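EvdO1 (Micromonospora carbonacea, PDB 4XBZ) is probably a metal-dependent oxygenase of the phytanoyl-CoA dioxygenase family, with a double-stranded beta-helix core, acting in oxidative cyclization during orthosomycin biosynthesis. Local coordinates at residues 116-129 with 288-302. Sequence-based numbering, arbitrary orientation.
Sequences RPIAMLAGHPLLLR and CIQMRANEPQFGDEE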
loop_
_atom_site.group_PDB
_atom_site.type_symbol
_atom_site.label_atom_id
_atom_site.label_comp_id
_atom_site.label_asym_id
_atom_site.label_seq_id
_atom_site.Cartn_x
_atom_site.Cartn_y
_atom_site.Cartn_z
ATOM N N ARG A 116 29.440 -5.478 4.515
ATOM C CA ARG A 116 28.873 -4.767 5.650
ATOM C C ARG A 116 28.235 -3.409 5.290
ATOM O O ARG A 116 27.187 -3.051 5.847
ATOM C CB ARG A 116 29.950 -4.587 6.734
ATOM C CG ARG A 116 29.408 -4.089 8.077
ATOM C CD ARG A 116 30.483 -3.958 9.161
ATOM N NE ARG A 116 30.015 -3.095 10.243
ATOM C CZ ARG A 116 29.322 -3.523 11.291
ATOM N NH1 ARG A 116 29.033 -4.810 11.402
ATOM N NH2 ARG A 116 28.916 -2.669 12.230
ATOM N N PRO A 117 28.848 -2.639 4.362
ATOM C CA PRO A 117 28.155 -1.383 4.050
ATOM C C PRO A 117 26.786 -1.591 3.399
ATOM O O PRO A 117 25.910 -0.729 3.517
ATOM C CB PRO A 117 29.112 -0.688 3.078
ATOM C CG PRO A 117 30.446 -1.244 3.420
ATOM C CD PRO A 117 30.191 -2.684 3.749
ATOM N N ILE A 118 26.608 -2.718 2.722
ATOM C CA ILE A 118 25.346 -2.996 2.047
ATOM C C ILE A 118 24.267 -3.535 3.026
ATOM O O ILE A 118 23.082 -3.193 2.906
ATOM C CB ILE A 118 25.580 -3.965 0.870
ATOM C CG1 ILE A 118 26.507 -3.296 -0.163
ATOM C CG2 ILE A 118 24.271 -4.366 0.227
ATOM C CD1 ILE A 118 26.726 -4.120 -1.425
ATOM N N ALA A 119 24.682 -4.329 4.014
ATOM C CA ALA A 119 23.781 -4.742 5.089
ATOM C C ALA A 119 23.209 -3.530 5.832
ATOM O O ALA A 119 22.009 -3.448 6.089
ATOM C CB ALA A 119 24.496 -5.668 6.060
ATOM N N MET A 120 24.070 -2.575 6.160
ATOM C CA MET A 120 23.628 -1.345 6.803
ATOM C C MET A 120 22.711 -0.527 5.881
ATOM O O MET A 120 21.764 0.127 6.341
ATOM C CB MET A 120 24.839 -0.512 7.244
ATOM C CG MET A 120 25.716 -1.212 8.311
ATOM S SD MET A 120 26.779 -0.121 9.302
ATOM C CE MET A 120 27.856 0.570 8.039
ATOM N N LEU A 121 22.995 -0.569 4.581
ATOM C CA LEU A 121 22.121 0.057 3.591
ATOM C C LEU A 121 20.738 -0.591 3.682
ATOM O O LEU A 121 19.714 0.077 3.539
ATOM C CB LEU A 121 22.700 -0.077 2.174
ATOM C CG LEU A 121 21.843 0.417 0.990
ATOM C CD1 LEU A 121 21.499 1.901 1.119
ATOM C CD2 LEU A 121 22.544 0.143 -0.346
ATOM N N ALA A 122 20.718 -1.892 3.960
ATOM C CA ALA A 122 19.473 -2.629 4.033
ATOM C C ALA A 122 18.663 -2.252 5.271
ATOM O O ALA A 122 17.505 -2.629 5.380
ATOM C CB ALA A 122 19.739 -4.143 3.993
ATOM N N GLY A 123 19.259 -1.496 6.188
ATOM C CA GLY A 123 18.531 -0.974 7.337
ATOM C C GLY A 123 18.286 0.525 7.284
ATOM O O GLY A 123 17.890 1.132 8.277
ATOM N N HIS A 124 18.543 1.122 6.121
ATOM C CA HIS A 124 18.396 2.566 5.910
ATOM C C HIS A 124 16.971 3.029 6.205
ATOM O O HIS A 124 16.035 2.635 5.508
ATOM C CB HIS A 124 18.788 2.923 4.471
ATOM C CG HIS A 124 18.936 4.394 4.211
ATOM N ND1 HIS A 124 17.946 5.312 4.499
ATOM C CD2 HIS A 124 19.951 5.101 3.656
ATOM C CE1 HIS A 124 18.348 6.519 4.144
ATOM N NE2 HIS A 124 19.560 6.419 3.627
ATOM N N PRO A 125 16.816 3.898 7.222
ATOM C CA PRO A 125 15.523 4.290 7.796
ATOM C C PRO A 125 14.620 5.075 6.836
ATOM O O PRO A 125 13.401 4.966 6.975
ATOM C CB PRO A 125 15.925 5.154 8.996
ATOM C CG PRO A 125 17.263 5.721 8.612
ATOM C CD PRO A 125 17.936 4.654 7.816
ATOM N N LEU A 126 15.179 5.830 5.885
ATOM C CA LEU A 126 14.340 6.511 4.901
ATOM C C LEU A 126 13.785 5.492 3.905
ATOM O O LEU A 126 12.599 5.528 3.544
ATOM C CB LEU A 126 15.112 7.617 4.171
ATOM C CG LEU A 126 15.514 8.848 4.993
ATOM C CD1 LEU A 126 16.045 9.982 4.108
ATOM C CD2 LEU A 126 14.369 9.341 5.881
ATOM N N LEU A 127 14.647 4.577 3.469
ATOM C CA LEU A 127 14.222 3.478 2.605
ATOM C C LEU A 127 13.080 2.667 3.252
ATOM O O LEU A 127 12.008 2.486 2.657
ATOM C CB LEU A 127 15.415 2.576 2.279
ATOM C CG LEU A 127 15.183 1.294 1.482
ATOM C CD1 LEU A 127 14.414 1.563 0.204
ATOM C CD2 LEU A 127 16.519 0.579 1.173
ATOM N N LEU A 128 13.304 2.209 4.480
ATOM C CA LEU A 128 12.332 1.364 5.184
ATOM C C LEU A 128 11.018 2.085 5.573
ATOM O O LEU A 128 9.946 1.480 5.542
ATOM C CB LEU A 128 12.980 0.776 6.427
ATOM C CG LEU A 128 14.162 -0.147 6.158
ATOM C CD1 LEU A 128 14.842 -0.498 7.474
ATOM C CD2 LEU A 128 13.693 -1.411 5.441
ATOM N N ARG A 129 11.093 3.371 5.910
ATOM C CA ARG A 129 9.874 4.115 6.208
ATOM C C ARG A 129 9.029 4.322 4.958
ATOM O O ARG A 129 7.794 4.379 5.049
ATOM C CB ARG A 129 10.184 5.464 6.872
ATOM C CG ARG A 129 10.409 5.321 8.377
ATOM C CD ARG A 129 10.224 6.632 9.137
ATOM N NE ARG A 129 11.434 7.450 9.167
ATOM C CZ ARG A 129 12.501 7.186 9.920
ATOM N NH1 ARG A 129 12.530 6.109 10.700
ATOM N NH2 ARG A 129 13.553 7.998 9.884
ATOM N N CYS A 288 20.116 -5.793 10.499
ATOM C CA CYS A 288 20.669 -4.708 9.691
ATOM C C CYS A 288 20.354 -3.350 10.302
ATOM O O CYS A 288 21.183 -2.432 10.267
ATOM C CB CYS A 288 20.152 -4.764 8.249
ATOM S SG CYS A 288 20.653 -6.228 7.304
ATOM N N ILE A 289 19.157 -3.224 10.865
ATOM C CA ILE A 289 18.756 -1.961 11.456
ATOM C C ILE A 289 19.670 -1.664 12.631
ATOM O O ILE A 289 20.115 -0.529 12.805
ATOM C CB ILE A 289 17.276 -1.964 11.909
ATOM C CG1 ILE A 289 16.348 -1.957 10.692
ATOM C CG2 ILE A 289 16.977 -0.736 12.756
ATOM C CD1 ILE A 289 14.888 -2.120 11.018
ATOM N N GLN A 290 19.979 -2.693 13.410
ATOM C CA GLN A 290 20.783 -2.519 14.614
ATOM C C GLN A 290 22.236 -2.118 14.319
ATOM O O GLN A 290 22.751 -1.178 14.922
ATOM C CB GLN A 290 20.762 -3.793 15.460
ATOM C CG GLN A 290 20.983 -3.536 16.943
ATOM C CD GLN A 290 20.770 -4.780 17.785
ATOM O OE1 GLN A 290 21.532 -5.747 17.691
ATOM N NE2 GLN A 290 19.715 -4.772 18.599
ATOM N N MET A 291 22.908 -2.812 13.404
ATOM C CA MET A 291 24.281 -2.420 13.121
ATOM C C MET A 291 24.345 -1.044 12.442
ATOM O O MET A 291 25.357 -0.352 12.551
ATOM C CB MET A 291 25.010 -3.473 12.285
ATOM C CG MET A 291 24.203 -4.155 11.204
ATOM S SD MET A 291 25.137 -5.534 10.486
ATOM C CE MET A 291 26.359 -4.632 9.552
ATOM N N ARG A 292 23.273 -0.622 11.775
ATOM C CA ARG A 292 23.290 0.716 11.200
ATOM C C ARG A 292 23.178 1.746 12.332
ATOM O O ARG A 292 23.728 2.851 12.247
ATOM C CB ARG A 292 22.177 0.901 10.163
ATOM C CG ARG A 292 22.171 2.293 9.560
ATOM C CD ARG A 292 21.087 2.530 8.531
ATOM N NE ARG A 292 21.290 3.824 7.889
ATOM C CZ ARG A 292 21.840 3.981 6.686
ATOM N NH1 ARG A 292 22.201 2.918 5.970
ATOM N NH2 ARG A 292 22.007 5.195 6.185
ATOM N N ALA A 293 22.495 1.353 13.406
ATOM C CA ALA A 293 22.320 2.196 14.584
ATOM C C ALA A 293 23.619 2.378 15.372
ATOM O O ALA A 293 23.980 3.502 15.743
ATOM C CB ALA A 293 21.234 1.609 15.482
ATOM N N ASN A 294 24.319 1.273 15.612
ATOM C CA ASN A 294 25.608 1.276 16.309
ATOM C C ASN A 294 26.788 1.690 15.425
ATOM O O ASN A 294 27.949 1.482 15.782
ATOM C CB ASN A 294 25.882 -0.110 16.895
ATOM C CG ASN A 294 24.765 -0.594 17.797
ATOM O OD1 ASN A 294 24.096 0.199 18.461
ATOM N ND2 ASN A 294 24.550 -1.905 17.819
ATOM N N GLU A 295 26.487 2.262 14.265
ATOM C CA GLU A 295 27.516 2.802 13.387
ATOM C C GLU A 295 27.626 4.307 13.586
ATOM O O GLU A 295 26.672 5.042 13.313
ATOM C CB GLU A 295 27.203 2.492 11.926
ATOM C CG GLU A 295 28.248 3.006 10.952
ATOM C CD GLU A 295 29.550 2.217 11.014
ATOM O OE1 GLU A 295 29.563 1.111 11.606
ATOM O OE2 GLU A 295 30.555 2.706 10.458
ATOM N N PRO A 296 28.793 4.766 14.064
ATOM C CA PRO A 296 29.066 6.173 14.390
ATOM C C PRO A 296 28.609 7.128 13.299
ATOM O O PRO A 296 28.054 8.189 13.600
ATOM C CB PRO A 296 30.595 6.214 14.547
ATOM C CG PRO A 296 31.095 4.867 14.030
ATOM C CD PRO A 296 29.977 3.915 14.273
ATOM N N GLN A 297 28.826 6.735 12.046
ATOM C CA GLN A 297 28.426 7.531 10.892
ATOM C C GLN A 297 26.911 7.828 10.827
ATOM O O GLN A 297 26.494 8.788 10.179
ATOM C CB GLN A 297 28.862 6.816 9.608
ATOM C CG GLN A 297 28.694 7.648 8.342
ATOM C CD GLN A 297 28.870 6.846 7.058
ATOM O OE1 GLN A 297 28.389 7.250 5.997
ATOM N NE2 GLN A 297 29.564 5.711 7.145
ATOM N N PHE A 298 26.089 7.007 11.484
ATOM C CA PHE A 298 24.634 7.152 11.366
ATOM C C PHE A 298 23.914 7.482 12.675
ATOM O O PHE A 298 22.698 7.322 12.760
ATOM C CB PHE A 298 24.010 5.878 10.793
ATOM C CG PHE A 298 24.567 5.460 9.468
ATOM C CD1 PHE A 298 24.543 6.326 8.384
ATOM C CD2 PHE A 298 25.080 4.186 9.297
ATOM C CE1 PHE A 298 25.045 5.929 7.158
ATOM C CE2 PHE A 298 25.577 3.782 8.083
ATOM C CZ PHE A 298 25.562 4.647 7.013
ATOM N N GLY A 299 24.654 7.936 13.686
ATOM C CA GLY A 299 24.073 8.294 14.976
ATOM C C GLY A 299 22.953 9.330 14.960
ATOM O O GLY A 299 22.008 9.233 15.740
ATOM N N ASP A 300 23.048 10.317 14.074
ATOM C CA ASP A 300 22.026 11.363 13.979
ATOM C C ASP A 300 20.719 10.850 13.370
ATOM O O ASP A 300 19.714 11.566 13.344
ATOM C CB ASP A 300 22.543 12.549 13.153
ATOM C CG ASP A 300 23.182 13.634 14.013
ATOM O OD1 ASP A 300 22.523 14.114 14.964
ATOM O OD2 ASP A 300 24.343 14.008 13.735
ATOM N N GLU A 301 20.741 9.616 12.874
ATOM C CA GLU A 301 19.577 9.028 12.218
ATOM C C GLU A 301 18.514 8.587 13.207
ATOM O O GLU A 301 18.833 8.024 14.256
ATOM C CB GLU A 301 19.990 7.826 11.368
ATOM C CG GLU A 301 20.207 8.139 9.918
ATOM C CD GLU A 301 20.635 6.934 9.123
ATOM O OE1 GLU A 301 20.996 7.117 7.940
ATOM O OE2 GLU A 301 20.606 5.809 9.672
ATOM N N GLU A 302 17.254 8.842 12.861
ATOM C CA GLU A 302 16.127 8.242 13.562
ATOM C C GLU A 302 15.832 6.859 12.963
ATOM O O GLU A 302 15.180 6.746 11.924
ATOM C CB GLU A 302 14.895 9.147 13.479
ATOM C CG GLU A 302 13.721 8.673 14.321
ATOM C CD GLU A 302 14.144 8.191 15.703
ATOM O OE1 GLU A 302 14.631 9.022 16.507
ATOM O OE2 GLU A 302 13.987 6.982 15.982
#
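Arg-292 reaches from the last turn of helix 288-293 to the backbone of helix 116-121, where its NH1 donates to Met-120 O at 2.8 Å. With CG trans to the backbone N (chi1 180°) and the chain extended as far as NE, the guanidinium arrives above the carbonyl plane, while Gly-123 N binds the same oxygen from the opposite face. Arg-292 grips the Glu-301 carboxylate side-on, NE to OE2 and NH2 to OE1, each oxygen using its syn lone pair; NH2 also forms a salt bridge with Glu-68 of helix 66-86. Phe-298 CZ lies over one guanidinium face, toward its rim, and His-124 CA over the opposite face. His-124 itself N-caps the next helix, ND1 accepting from Leu-126 N. With an alanine here instead of Arg-292, Glu-301 and Glu-68 would probably lose their shared cation and Met-120 O a cross-link. Farther along, Arg-129 holds Glu-302 O end-on with NH1 and NH2, the latter at 2.9 Å. Arg-116 NH2 makes a long salt bridge to Glu-295 OE1, at the guanidinium edge.

Apolar contacts line the crossing of helices 116-121 and 288-293 (-108°), where Ala-119 CB and Ala-122 CB meet Cys-288 SG. In the turn beyond, Gly-123 CA lies 4.2 Å from Ile-289 CA; a CB would clash with Cys-288 O. Met-291 CE sits over one Arg-116 guanidinium face, toward its rim, and 3.7 Å from Met-120 CG. Bent at chi3 (-63°), Met-120 brings CE to the Phe-298 ring edge, 3.9 Å from CE2.

Flanked by two carboxylates, the buried Arg-292 is likely to stay charged, an ionic link joining helix 275-293 and the loop after it to helices 116-121 and 66-86.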